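Long-range contact in ATP-dependent DNA helicase RecQ (Porphyromonas gingivalis, PDB 3IUO), which probably couples ATP hydrolysis to 3'-5' unwinding of duplex DNA, the chain here being the C-terminal piece with its helix-turn-helix region: residues V33-I38 / I65-N70. Numbering follows the deposited sequence. Where two conformers were deposited one is given.
Sequences VALDDI and IDYFIN
The phenol oxygen of Y67 donates a short hydrogen bond to the carbonyl oxygen of V33, with OH and O 2.6 Å apart. It joins the starts of two short helices, 35-41 and 66-72, within the RecQ-1-like helix-turn-helix region of this all-helical domain. V33 precedes the N-cap residue A34, so its carbonyl is not part of the helix; the hydroxyl approaches from above the carbonyl plane, 39° out of it, while V33 O lies at the edge of the tyrosine ring, near the ring plane. A tyrosine suits the place because a long, flat side chain can span the gap and still end in a donor. Its CG sits between the backbone N and the carbonyl carbon (chi1 69°), and its ring goes to V33, while that of F68 goes to A34, L35 and D36.

L35 touches both rings. Its CB rests almost centrally over one face of the F68 ring, 3.8 Å from the centroid and 7° off the normal, a CH-pi contact; in one of its two conformers, CD1 lies 4.0 Å from I65 CG2 and also reaches the Y67 hydroxyl. Leucine and phenylalanine fit this buried site, for both also pack on F46 of helix 46-58 and L111 of helix 106-121. CB of A34, the N-cap residue, is small enough to lie 4.0 Å from F68 CD1. Two residues on, OD1 of D36 comes obliquely to F68 CE1 at 3.5 Å, its carboxylate steeply tilted to the ring.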
loop_
_atom_site.group_PDB
_atom_site.type_symbol
_atom_site.label_atom_id
_atom_site.label_comp_id
_atom_site.label_asym_id
_atom_site.label_seq_id
_atom_site.Cartn_x
_atom_site.Cartn_y
_atom_site.Cartn_z
ATOM N N VAL B 33 7.463 14.884 -21.403
ATOM C CA VAL B 33 6.721 16.132 -21.186
ATOM C C VAL B 33 6.602 16.317 -19.667
ATOM O O VAL B 33 6.265 15.376 -18.964
ATOM C CB VAL B 33 5.310 16.064 -21.820
ATOM C CG1 VAL B 33 4.537 17.354 -21.589
ATOM C CG2 VAL B 33 5.420 15.779 -23.304
ATOM N N ALA B 34 6.874 17.522 -19.168
ATOM C CA ALA B 34 6.839 17.779 -17.723
ATOM C C ALA B 34 5.443 17.487 -17.181
ATOM O O ALA B 34 4.439 17.782 -17.833
ATOM C CB ALA B 34 7.259 19.214 -17.412
ATOM N N LEU B 35 5.385 16.867 -16.003
ATOM C CA LEU B 35 4.103 16.443 -15.448
ATOM C C LEU B 35 3.144 17.606 -15.215
ATOM O O LEU B 35 1.939 17.466 -15.434
ATOM C CB LEU B 35 4.284 15.599 -14.186
ATOM C CG LEU B 35 4.350 14.085 -14.444
ATOM C CD1 LEU B 35 5.609 13.714 -15.217
ATOM C CD2 LEU B 35 4.259 13.311 -13.130
ATOM N N ASP B 36 3.668 18.754 -14.801
ATOM C CA ASP B 36 2.805 19.917 -14.641
ATOM C C ASP B 36 2.246 20.376 -16.009
ATOM O O ASP B 36 1.089 20.792 -16.101
ATOM C CB ASP B 36 3.482 21.041 -13.825
ATOM C CG ASP B 36 4.856 21.440 -14.360
ATOM O OD1 ASP B 36 5.535 20.639 -15.048
ATOM O OD2 ASP B 36 5.267 22.579 -14.080
ATOM N N ASP B 37 3.039 20.248 -17.075
ATOM C CA ASP B 37 2.547 20.523 -18.430
ATOM C C ASP B 37 1.517 19.494 -18.894
ATOM O O ASP B 37 0.527 19.846 -19.548
ATOM C CB ASP B 37 3.693 20.627 -19.444
ATOM C CG ASP B 37 4.564 21.852 -19.227
ATOM O OD1 ASP B 37 4.157 22.776 -18.485
ATOM O OD2 ASP B 37 5.666 21.887 -19.816
ATOM N N ILE B 38 1.728 18.230 -18.539
ATOM C CA ILE B 38 0.734 17.210 -18.830
ATOM C C ILE B 38 -0.605 17.558 -18.135
ATOM O O ILE B 38 -1.656 17.497 -18.755
ATOM C CB ILE B 38 1.229 15.785 -18.403
ATOM C CG1 ILE B 38 2.468 15.377 -19.206
ATOM C CG2 ILE B 38 0.127 14.765 -18.581
ATOM C CD1 ILE B 38 3.069 14.007 -18.802
ATOM N N ILE B 65 9.367 8.532 -14.633
ATOM C CA ILE B 65 9.269 9.988 -14.427
ATOM C C ILE B 65 10.538 10.622 -13.824
ATOM O O ILE B 65 10.469 11.701 -13.229
ATOM C CB ILE B 65 8.001 10.363 -13.585
ATOM C CG1 ILE B 65 8.022 9.692 -12.214
ATOM C CG2 ILE B 65 6.726 9.943 -14.342
ATOM C CD1 ILE B 65 7.113 10.377 -11.177
ATOM N N ASP B 66 11.670 9.928 -13.930
ATOM C CA ASP B 66 12.947 10.449 -13.401
ATOM C C ASP B 66 13.289 11.805 -13.982
ATOM O O ASP B 66 13.784 12.669 -13.254
ATOM C CB ASP B 66 14.123 9.514 -13.699
ATOM C CG ASP B 66 14.046 8.201 -12.952
ATOM O OD1 ASP B 66 13.192 8.060 -12.048
ATOM O OD2 ASP B 66 14.856 7.300 -13.284
ATOM N N TYR B 67 13.015 12.005 -15.275
ATOM C CA TYR B 67 13.331 13.265 -15.945
ATOM C C TYR B 67 12.668 14.451 -15.238
ATOM O O TYR B 67 13.243 15.523 -15.139
ATOM C CB TYR B 67 12.879 13.204 -17.402
ATOM C CG TYR B 67 11.382 13.178 -17.604
ATOM C CD1 TYR B 67 10.665 14.350 -17.824
ATOM C CD2 TYR B 67 10.677 11.969 -17.581
ATOM C CE1 TYR B 67 9.291 14.327 -18.011
ATOM C CE2 TYR B 67 9.295 11.932 -17.763
ATOM C CZ TYR B 67 8.612 13.113 -17.965
ATOM O OH TYR B 67 7.253 13.072 -18.164
ATOM N N PHE B 68 11.453 14.241 -14.743
ATOM C CA PHE B 68 10.716 15.295 -14.066
ATOM C C PHE B 68 11.142 15.441 -12.602
ATOM O O PHE B 68 11.410 16.550 -12.137
ATOM C CB PHE B 68 9.207 15.068 -14.217
ATOM C CG PHE B 68 8.356 16.059 -13.462
ATOM C CD1 PHE B 68 8.122 17.324 -13.976
ATOM C CD2 PHE B 68 7.778 15.708 -12.242
ATOM C CE1 PHE B 68 7.326 18.241 -13.285
ATOM C CE2 PHE B 68 6.994 16.598 -11.552
ATOM C CZ PHE B 68 6.763 17.882 -12.072
ATOM N N ILE B 69 11.212 14.327 -11.885
ATOM C CA ILE B 69 11.641 14.341 -10.479
ATOM C C ILE B 69 13.021 14.981 -10.346
ATOM O O ILE B 69 13.221 15.860 -9.497
ATOM C CB ILE B 69 11.652 12.934 -9.871
ATOM C CG1 ILE B 69 10.207 12.431 -9.738
ATOM C CG2 ILE B 69 12.430 12.914 -8.536
ATOM C CD1 ILE B 69 10.126 11.063 -9.180
ATOM N N ASN B 70 13.963 14.557 -11.190
ATOM C CA ASN B 70 15.324 15.115 -11.165
ATOM C C ASN B 70 15.398 16.621 -11.473
ATOM O O ASN B 70 16.314 17.314 -11.011
ATOM C CB ASN B 70 16.238 14.330 -12.114
ATOM C CG ASN B 70 16.407 12.866 -11.702
ATOM O OD1 ASN B 70 16.317 12.511 -10.523
ATOM N ND2 ASN B 70 16.642 12.007 -12.687
#